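Local coordinates for protein nonribosomal peptide synthase (Streptomyces sp. MJ635-86F5, PDB 5JJP) that belongs to the adenylation enzymes that activate aliphatic beta-amino acids and probably uses ATP to do so, at residues E315-L320 and D344-D349; N327-T332 and A336-D341; S279-L284 and R299-S304. All blocks are in the same frame, centred on the assembly; numbering follows the deposited sequence.

Contact 1. Residues E315-L320 and D344-D349; sequences ELQGLL and DPLPAD
Gln317 reaches out from the last turns of helix 310-319 and lies against Asp344 and Leu346, two residues apart in the loop after strand 338-341. The close-packed part of this contact gathers around its amide. With CG anti to the carbonyl carbon (chi1 -70°) and the chain extended beyond it, the amide is carried clear of the helix. NE2 comes to 3.4 Å from Asp344 CA and gives a hydrogen bond to the backbone O of Pro343, the residue before Asp344. OE1 meets Leu346 instead: it rests 3.4 Å from Leu346 CB and takes a weak, bent hydrogen bond from Leu346 N, angle 142°. The helix is the crossover that joins two neighbouring parallel strands of the mixed sheet, 300-304 and 324-329, in the AMP-binding fold, and the loop runs back over its flank after the sheet's edge strand. Leu346, buried, completes this inner side by packing on Leu313 and Arg314 of the same helix and on Leu353. The outer side is looser. Asp344 slides past Gln317 in the opposite direction, the carboxylate and amide planes turned 36° apart, and Asp344 OD2 stays 3.6 Å from Gln317 NE2. Pro345, preceded by a cis peptide bond, is exposed, while Leu346 after it points toward the helix.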
loop_
_atom_site.group_PDB
_atom_site.type_symbol
_atom_site.label_atom_id
_atom_site.label_comp_id
_atom_site.label_asym_id
_atom_site.label_seq_id
_atom_site.Cartn_x
_atom_site.Cartn_y
_atom_site.Cartn_z
ATOM N N GLU A 315 -20.840 -4.561 -17.079
ATOM C CA GLU A 315 -20.929 -3.374 -17.899
ATOM C C GLU A 315 -19.511 -2.899 -18.243
ATOM O O GLU A 315 -19.178 -2.674 -19.420
ATOM C CB GLU A 315 -21.736 -2.307 -17.160
ATOM C CG GLU A 315 -22.640 -1.454 -18.040
ATOM C CD GLU A 315 -23.569 -0.549 -17.223
ATOM O OE1 GLU A 315 -23.843 0.583 -17.688
ATOM O OE2 GLU A 315 -23.961 -0.935 -16.090
ATOM N N LEU A 316 -18.660 -2.815 -17.223
ATOM C CA LEU A 316 -17.236 -2.411 -17.426
ATOM C C LEU A 316 -16.453 -3.341 -18.352
ATOM O O LEU A 316 -15.801 -2.846 -19.281
ATOM C CB LEU A 316 -16.489 -2.254 -16.095
ATOM C CG LEU A 316 -15.032 -1.761 -16.173
ATOM C CD1 LEU A 316 -14.968 -0.325 -16.676
ATOM C CD2 LEU A 316 -14.354 -1.872 -14.801
ATOM N N GLN A 317 -16.566 -4.665 -18.153
ATOM C CA GLN A 317 -15.991 -5.612 -19.120
ATOM C C GLN A 317 -16.470 -5.348 -20.542
ATOM O O GLN A 317 -15.693 -5.409 -21.501
ATOM C CB GLN A 317 -16.372 -7.037 -18.773
ATOM C CG GLN A 317 -15.719 -7.576 -17.538
ATOM C CD GLN A 317 -16.088 -9.023 -17.276
ATOM O OE1 GLN A 317 -17.275 -9.392 -17.208
ATOM N NE2 GLN A 317 -15.070 -9.862 -17.129
ATOM N N GLY A 318 -17.770 -5.104 -20.666
ATOM C CA GLY A 318 -18.410 -4.777 -21.949
ATOM C C GLY A 318 -17.838 -3.566 -22.655
ATOM O O GLY A 318 -17.621 -3.580 -23.854
ATOM N N LEU A 319 -17.531 -2.526 -21.896
ATOM C CA LEU A 319 -16.880 -1.357 -22.475
ATOM C C LEU A 319 -15.385 -1.570 -22.720
ATOM O O LEU A 319 -14.814 -0.903 -23.575
ATOM C CB LEU A 319 -17.056 -0.146 -21.564
ATOM C CG LEU A 319 -18.483 0.304 -21.273
ATOM C CD1 LEU A 319 -18.494 1.345 -20.155
ATOM C CD2 LEU A 319 -19.117 0.846 -22.543
ATOM N N LEU A 320 -14.759 -2.478 -21.970
ATOM C CA LEU A 320 -13.315 -2.682 -22.061
ATOM C C LEU A 320 -12.977 -4.136 -22.326
ATOM O O LEU A 320 -12.436 -4.808 -21.467
ATOM C CB LEU A 320 -12.642 -2.208 -20.771
ATOM C CG LEU A 320 -12.649 -0.687 -20.609
ATOM C CD1 LEU A 320 -12.263 -0.305 -19.197
ATOM C CD2 LEU A 320 -11.762 -0.010 -21.636
ATOM N N ASP A 344 -13.553 -13.336 -17.943
ATOM C CA ASP A 344 -14.157 -12.573 -19.046
ATOM C C ASP A 344 -14.590 -13.545 -20.120
ATOM O O ASP A 344 -13.771 -14.200 -20.735
ATOM C CB ASP A 344 -13.177 -11.532 -19.652
ATOM C CG ASP A 344 -13.865 -10.550 -20.662
ATOM O OD1 ASP A 344 -13.153 -9.816 -21.414
ATOM O OD2 ASP A 344 -15.128 -10.494 -20.697
ATOM N N PRO A 345 -15.894 -13.653 -20.354
ATOM C CA PRO A 345 -16.940 -12.924 -19.692
ATOM C C PRO A 345 -17.312 -13.556 -18.369
ATOM O O PRO A 345 -17.041 -14.729 -18.090
ATOM C CB PRO A 345 -18.087 -13.004 -20.698
ATOM C CG PRO A 345 -17.902 -14.345 -21.333
ATOM C CD PRO A 345 -16.427 -14.624 -21.324
ATOM N N LEU A 346 -17.924 -12.744 -17.544
ATOM C CA LEU A 346 -18.439 -13.170 -16.259
ATOM C C LEU A 346 -19.727 -13.963 -16.494
ATOM O O LEU A 346 -20.654 -13.429 -17.096
ATOM C CB LEU A 346 -18.713 -11.902 -15.449
ATOM C CG LEU A 346 -18.526 -11.904 -13.947
ATOM C CD1 LEU A 346 -17.096 -12.259 -13.627
ATOM C CD2 LEU A 346 -18.853 -10.526 -13.402
ATOM N N PRO A 347 -19.785 -15.239 -16.068
ATOM C CA PRO A 347 -21.013 -16.024 -16.277
ATOM C C PRO A 347 -22.246 -15.301 -15.766
ATOM O O PRO A 347 -22.177 -14.598 -14.766
ATOM C CB PRO A 347 -20.762 -17.317 -15.477
ATOM C CG PRO A 347 -19.269 -17.439 -15.398
ATOM C CD PRO A 347 -18.754 -16.012 -15.351
ATOM N N ALA A 348 -23.364 -15.464 -16.479
ATOM C CA ALA A 348 -24.603 -14.725 -16.175
ATOM C C ALA A 348 -25.223 -15.175 -14.835
ATOM O O ALA A 348 -25.777 -14.373 -14.104
ATOM C CB ALA A 348 -25.610 -14.877 -17.311
ATOM N N ASP A 349 -25.091 -16.459 -14.518
ATOM C CA ASP A 349 -25.630 -17.028 -13.269
ATOM C C ASP A 349 -24.803 -16.679 -12.013
ATOM O O ASP A 349 -25.289 -16.805 -10.893
ATOM C CB ASP A 349 -25.751 -18.561 -13.384
ATOM C CG ASP A 349 -24.447 -19.222 -13.836
ATOM O OD1 ASP A 349 -23.972 -18.874 -14.944
ATOM O OD2 ASP A 349 -23.898 -20.063 -13.086
HETATM O O HOH W 1 -12.437 -6.968 -20.381
#

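Contact 2. Residues N327-T332 and A336-D341; sequences NLYGAT and AASVTD
Tyr329 and Ser338 form a hydrogen-bonded antiparallel pair in the beta hairpin of strands 324-329 and 338-341, which ends the mixed sheet at its 338-341 edge. The pairing is regular at Asn327, whose N gives a nearly straight bond of 2.8 Å to Thr340 O (177°), while Thr340 N returns a more bent one to Asn327 O. At the next hydrogen-bonded pair, beyond Leu328 and Val339, Tyr329 N bonds to Ser338 O, and then the regularity breaks. Ala337 and Ser338 both face Tyr329 in a classic beta bulge, and Tyr329 O accepts from two donors, Ala337 N at 2.9 Å and Ser338 N at 3.1 Å.

The tyrosine shows how such a bulge is covered. Tyr329 CB sits 3.4 Å from Ser338 OG, an oxygen that lies at the ring's edge, in its plane. Past CG, the CD2 corner is shared between that hydroxyl and Ala337 CB, and CE2 lies 3.9 Å from the Ala337 CB. CG stands anti to the backbone N (chi1 154°), directing the ring along the bulge until OH bonds to Asp423. On the other face of the sheet Leu328 CD1 packs 3.9 Å from Val339 CB, and its CG meets the Ala336 methyl. Gly330 follows Tyr329 with backbone angles that call for glycine, and a CB there would clash with Ala336 and Ala337. Asn327 to Thr332 follow the A5 signature of adenylation domains, with alanine at the usual proline, which in relatives borders the adenylate site. Ser338 OG also hydrogen-bonds Ile355 O. On the Asn327 side, a water donates to Asn327 O and, at 2.7 Å, to Ser338 OG.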
loop_
_atom_site.group_PDB
_atom_site.type_symbol
_atom_site.label_atom_id
_atom_site.label_comp_id
_atom_site.label_asym_id
_atom_site.label_seq_id
_atom_site.Cartn_x
_atom_site.Cartn_y
_atom_site.Cartn_z
ATOM N N ASN A 327 -9.144 -8.816 -8.908
ATOM C CA ASN A 327 -9.856 -8.582 -7.656
ATOM C C ASN A 327 -8.911 -8.846 -6.472
ATOM O O ASN A 327 -8.315 -9.939 -6.331
ATOM C CB ASN A 327 -11.072 -9.518 -7.614
ATOM C CG ASN A 327 -11.787 -9.490 -6.282
ATOM O OD1 ASN A 327 -11.966 -8.433 -5.697
ATOM N ND2 ASN A 327 -12.198 -10.669 -5.798
ATOM N N LEU A 328 -8.731 -7.819 -5.662
ATOM C CA LEU A 328 -7.764 -7.863 -4.587
ATOM C C LEU A 328 -8.503 -7.914 -3.245
ATOM O O LEU A 328 -9.228 -6.987 -2.917
ATOM C CB LEU A 328 -6.910 -6.607 -4.674
ATOM C CG LEU A 328 -5.605 -6.616 -3.907
ATOM C CD1 LEU A 328 -4.623 -7.546 -4.588
ATOM C CD2 LEU A 328 -5.041 -5.198 -3.821
ATOM N N TYR A 329 -8.350 -8.994 -2.492
ATOM C CA TYR A 329 -9.020 -9.137 -1.186
ATOM C C TYR A 329 -7.952 -8.953 -0.110
ATOM O O TYR A 329 -6.835 -9.488 -0.221
ATOM C CB TYR A 329 -9.696 -10.530 -0.990
ATOM C CG TYR A 329 -9.821 -10.915 0.504
ATOM C CD1 TYR A 329 -10.723 -10.267 1.343
ATOM C CD2 TYR A 329 -8.975 -11.871 1.072
ATOM C CE1 TYR A 329 -10.816 -10.565 2.706
ATOM C CE2 TYR A 329 -9.042 -12.172 2.436
ATOM C CZ TYR A 329 -9.963 -11.515 3.245
ATOM O OH TYR A 329 -10.008 -11.798 4.601
ATOM N N GLY A 330 -8.301 -8.202 0.931
ATOM C CA GLY A 330 -7.505 -8.200 2.175
ATOM C C GLY A 330 -7.668 -6.940 2.979
ATOM O O GLY A 330 -8.516 -6.122 2.679
ATOM N N ALA A 331 -6.807 -6.779 3.964
ATOM C CA ALA A 331 -6.864 -5.657 4.852
ATOM C C ALA A 331 -5.508 -5.035 5.134
ATOM O O ALA A 331 -4.438 -5.577 4.814
ATOM C CB ALA A 331 -7.505 -6.088 6.162
ATOM N N THR A 332 -5.565 -3.887 5.787
ATOM C CA THR A 332 -4.364 -3.223 6.238
ATOM C C THR A 332 -3.398 -4.109 7.003
ATOM O O THR A 332 -2.180 -3.933 6.916
ATOM C CB THR A 332 -4.740 -2.059 7.127
ATOM O OG1 THR A 332 -5.686 -1.257 6.420
ATOM C CG2 THR A 332 -3.497 -1.221 7.470
ATOM N N ALA A 336 -2.609 -6.887 1.745
ATOM C CA ALA A 336 -3.589 -7.674 1.012
ATOM C C ALA A 336 -3.295 -9.130 1.273
ATOM O O ALA A 336 -2.308 -9.450 1.934
ATOM C CB ALA A 336 -3.553 -7.397 -0.497
ATOM N N ALA A 337 -4.180 -10.010 0.795
ATOM C CA ALA A 337 -4.135 -11.430 1.137
ATOM C C ALA A 337 -4.315 -12.317 -0.087
ATOM O O ALA A 337 -3.792 -13.424 -0.126
ATOM C CB ALA A 337 -5.193 -11.743 2.221
ATOM N N SER A 338 -5.116 -11.893 -1.053
ATOM C CA SER A 338 -5.343 -12.706 -2.244
ATOM C C SER A 338 -5.634 -11.848 -3.426
ATOM O O SER A 338 -6.174 -10.749 -3.309
ATOM C CB SER A 338 -6.518 -13.678 -2.057
ATOM O OG SER A 338 -7.755 -12.998 -2.197
ATOM N N VAL A 339 -5.304 -12.392 -4.593
ATOM C CA VAL A 339 -5.538 -11.712 -5.852
ATOM C C VAL A 339 -6.072 -12.716 -6.850
ATOM O O VAL A 339 -5.536 -13.773 -7.013
ATOM C CB VAL A 339 -4.271 -11.010 -6.396
ATOM C CG1 VAL A 339 -3.169 -12.004 -6.695
ATOM C CG2 VAL A 339 -4.622 -10.212 -7.655
ATOM N N THR A 340 -7.129 -12.323 -7.538
ATOM C CA THR A 340 -7.945 -13.239 -8.297
ATOM C C THR A 340 -8.248 -12.609 -9.662
ATOM O O THR A 340 -8.589 -11.432 -9.738
ATOM C CB THR A 340 -9.241 -13.477 -7.514
ATOM O OG1 THR A 340 -8.936 -14.248 -6.355
ATOM C CG2 THR A 340 -10.244 -14.198 -8.314
ATOM N N ASP A 341 -8.091 -13.383 -10.723
ATOM C CA ASP A 341 -8.546 -12.982 -12.046
ATOM C C ASP A 341 -10.086 -12.959 -12.064
ATOM O O ASP A 341 -10.744 -13.880 -11.627
ATOM C CB ASP A 341 -8.018 -13.952 -13.140
ATOM C CG ASP A 341 -6.508 -13.863 -13.333
ATOM O OD1 ASP A 341 -5.988 -12.768 -13.374
ATOM O OD2 ASP A 341 -5.813 -14.885 -13.434
HETATM O O HOH W 2 -8.798 -11.970 -4.463
#

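Contact 3. Residues S279-L284 and R299-S304; sequences SLWRPL and RSILFS
Trp281 stands where the backbone passes from a 3-10 turn into helix 282-287, whereas its partners Ile301 and Phe303 lie on the extended strand 300-304, so no backbone hydrogen bond spans the gap. The two segments belong to a beta-alpha-beta crossover: strand 273-276 leads through the helical region to strand 300-304, its parallel neighbour in the mixed sheet. Side chains do all the joining. The indole of Trp281, its CG anti to the carbonyl carbon (chi1 -65°), is sent toward the sheet and meets Ile301 coming from the opposite direction. Ile301 CD1 lies 3.5 Å above the indole plane, shifted toward the ring rim, with Trp281 CZ2 its nearest atom at 3.6 Å. Across that plane Leu280 CD2, from the adjoining residue, sits 3.9 Å away, likewise off-centre, and the indole is held between two aliphatic groups. The Phe303 side chain runs across that of Trp281 at about a right angle and brings CE1 to 4.1 Å from Trp281 CD1; its ring also packs edge-to-face with Phe308. Exchanging Trp281 for an alanine would probably open a gap beneath the sheet and leave the Ile301 CD1 methyl and the Phe303 rim without their indole partner. The polar atom of the indole is buried without a partner in the model: Trp281 NE1 has Ile301 CG2 at 3.9 Å and Phe303 CE1 at 4.0 Å, the latter at the phenyl edge.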
loop_
_atom_site.group_PDB
_atom_site.type_symbol
_atom_site.label_atom_id
_atom_site.label_comp_id
_atom_site.label_asym_id
_atom_site.label_seq_id
_atom_site.Cartn_x
_atom_site.Cartn_y
_atom_site.Cartn_z
ATOM N N SER A 279 -16.066 1.606 -7.218
ATOM C CA SER A 279 -16.963 2.765 -7.428
ATOM C C SER A 279 -16.329 3.876 -8.220
ATOM O O SER A 279 -17.016 4.726 -8.741
ATOM C CB SER A 279 -17.424 3.338 -6.085
ATOM O OG SER A 279 -16.328 3.842 -5.311
ATOM N N LEU A 280 -15.006 3.901 -8.290
ATOM C CA LEU A 280 -14.306 4.789 -9.207
ATOM C C LEU A 280 -14.959 4.811 -10.589
ATOM O O LEU A 280 -15.006 5.849 -11.245
ATOM C CB LEU A 280 -12.857 4.324 -9.342
ATOM C CG LEU A 280 -12.058 4.906 -10.479
ATOM C CD1 LEU A 280 -11.899 6.399 -10.254
ATOM C CD2 LEU A 280 -10.690 4.237 -10.547
ATOM N N TRP A 281 -15.385 3.643 -11.056
ATOM C CA TRP A 281 -15.818 3.486 -12.444
ATOM C C TRP A 281 -17.290 3.854 -12.692
ATOM O O TRP A 281 -17.647 4.142 -13.817
ATOM C CB TRP A 281 -15.554 2.044 -12.899
ATOM C CG TRP A 281 -14.071 1.728 -12.938
ATOM C CD1 TRP A 281 -13.348 1.099 -11.975
ATOM C CD2 TRP A 281 -13.156 2.073 -13.959
ATOM N NE1 TRP A 281 -12.043 1.012 -12.350
ATOM C CE2 TRP A 281 -11.903 1.602 -13.571
ATOM C CE3 TRP A 281 -13.277 2.727 -15.174
ATOM C CZ2 TRP A 281 -10.777 1.782 -14.338
ATOM C CZ3 TRP A 281 -12.125 2.881 -15.965
ATOM C CH2 TRP A 281 -10.910 2.433 -15.533
ATOM N N ARG A 282 -18.118 3.848 -11.644
ATOM C CA ARG A 282 -19.560 4.088 -11.792
ATOM C C ARG A 282 -19.891 5.413 -12.472
ATOM O O ARG A 282 -20.639 5.429 -13.443
ATOM C CB ARG A 282 -20.303 3.970 -10.458
ATOM C CG ARG A 282 -20.886 2.573 -10.184
ATOM C CD ARG A 282 -22.242 2.624 -9.453
ATOM N NE ARG A 282 -22.103 3.066 -8.056
ATOM C CZ ARG A 282 -21.588 2.352 -7.042
ATOM N NH1 ARG A 282 -21.144 1.103 -7.204
ATOM N NH2 ARG A 282 -21.519 2.907 -5.835
ATOM N N PRO A 283 -19.343 6.530 -11.980
ATOM C CA PRO A 283 -19.536 7.775 -12.733
ATOM C C PRO A 283 -18.986 7.759 -14.184
ATOM O O PRO A 283 -19.469 8.503 -15.041
ATOM C CB PRO A 283 -18.778 8.810 -11.889
ATOM C CG PRO A 283 -18.705 8.228 -10.525
ATOM C CD PRO A 283 -18.657 6.747 -10.703
ATOM N N LEU A 284 -17.962 6.969 -14.467
ATOM C CA LEU A 284 -17.347 7.037 -15.788
ATOM C C LEU A 284 -18.201 6.261 -16.753
ATOM O O LEU A 284 -18.394 6.688 -17.867
ATOM C CB LEU A 284 -15.916 6.518 -15.744
ATOM C CG LEU A 284 -15.036 7.129 -14.635
ATOM C CD1 LEU A 284 -13.718 6.379 -14.503
ATOM C CD2 LEU A 284 -14.788 8.615 -14.880
ATOM N N ARG A 299 -4.592 -1.714 -20.372
ATOM C CA ARG A 299 -4.576 -3.162 -20.495
ATOM C C ARG A 299 -5.119 -3.848 -19.266
ATOM O O ARG A 299 -5.500 -5.040 -19.333
ATOM C CB ARG A 299 -3.160 -3.660 -20.705
ATOM C CG ARG A 299 -2.429 -2.929 -21.823
ATOM C CD ARG A 299 -1.071 -3.509 -22.033
ATOM N NE ARG A 299 -1.220 -4.872 -22.476
ATOM C CZ ARG A 299 -0.359 -5.861 -22.234
ATOM N NH1 ARG A 299 -0.658 -7.064 -22.646
ATOM N NH2 ARG A 299 0.787 -5.671 -21.565
ATOM N N SER A 300 -5.162 -3.160 -18.125
ATOM C CA SER A 300 -5.484 -3.865 -16.903
ATOM C C SER A 300 -6.033 -2.999 -15.810
ATOM O O SER A 300 -5.756 -1.829 -15.748
ATOM C CB SER A 300 -4.257 -4.607 -16.406
ATOM O OG SER A 300 -3.177 -3.717 -16.306
ATOM N N ILE A 301 -6.809 -3.608 -14.920
ATOM C CA ILE A 301 -7.387 -2.888 -13.796
ATOM C C ILE A 301 -7.315 -3.761 -12.556
ATOM O O ILE A 301 -7.641 -4.950 -12.601
ATOM C CB ILE A 301 -8.862 -2.554 -14.045
ATOM C CG1 ILE A 301 -9.030 -1.767 -15.355
ATOM C CG2 ILE A 301 -9.418 -1.753 -12.887
ATOM C CD1 ILE A 301 -10.496 -1.520 -15.744
ATOM N N LEU A 302 -6.919 -3.155 -11.459
ATOM C CA LEU A 302 -6.839 -3.810 -10.161
ATOM C C LEU A 302 -7.770 -3.092 -9.197
ATOM O O LEU A 302 -7.669 -1.843 -9.060
ATOM C CB LEU A 302 -5.417 -3.713 -9.682
ATOM C CG LEU A 302 -5.069 -4.252 -8.306
ATOM C CD1 LEU A 302 -5.277 -5.746 -8.279
ATOM C CD2 LEU A 302 -3.627 -3.953 -7.907
ATOM N N PHE A 303 -8.746 -3.807 -8.654
ATOM C CA PHE A 303 -9.682 -3.224 -7.633
ATOM C C PHE A 303 -9.436 -3.746 -6.269
ATOM O O PHE A 303 -9.110 -4.895 -6.126
ATOM C CB PHE A 303 -11.126 -3.709 -7.704
ATOM C CG PHE A 303 -11.674 -3.815 -9.021
ATOM C CD1 PHE A 303 -11.819 -2.679 -9.812
ATOM C CD2 PHE A 303 -12.142 -5.028 -9.460
ATOM C CE1 PHE A 303 -12.376 -2.767 -11.075
ATOM C CE2 PHE A 303 -12.709 -5.126 -10.710
ATOM C CZ PHE A 303 -12.822 -3.997 -11.527
ATOM N N SER A 304 -9.838 -2.956 -5.282
ATOM C CA SER A 304 -9.981 -3.474 -3.936
ATOM C C SER A 304 -10.725 -2.562 -3.045
ATOM O O SER A 304 -10.911 -1.393 -3.345
ATOM C CB SER A 304 -8.606 -3.577 -3.317
ATOM O OG SER A 304 -8.101 -2.275 -3.133
#

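In the fold
From the N terminus, contact 3 comes first: it closes the short helical excursion between 279-284 and 299-304 before either of the others begins. The chain then runs from strand 300-304 into helix 310-319, where contact 1 opens; hairpin contact 2 opens and closes within that span, and 344-349 finally completes contact 1. Contacts 1 and 2 are therefore nested, contact 3 stands in series with both, and none cross. In space, Leu316 of the helix and Leu320 just after it pack on Ile301, and Leu316 also on Trp281, joining contacts 1 and 3. Contacts 2 and 3 share one sheet, where Leu328 N probably bonds to Phe303 O across neighbouring strands.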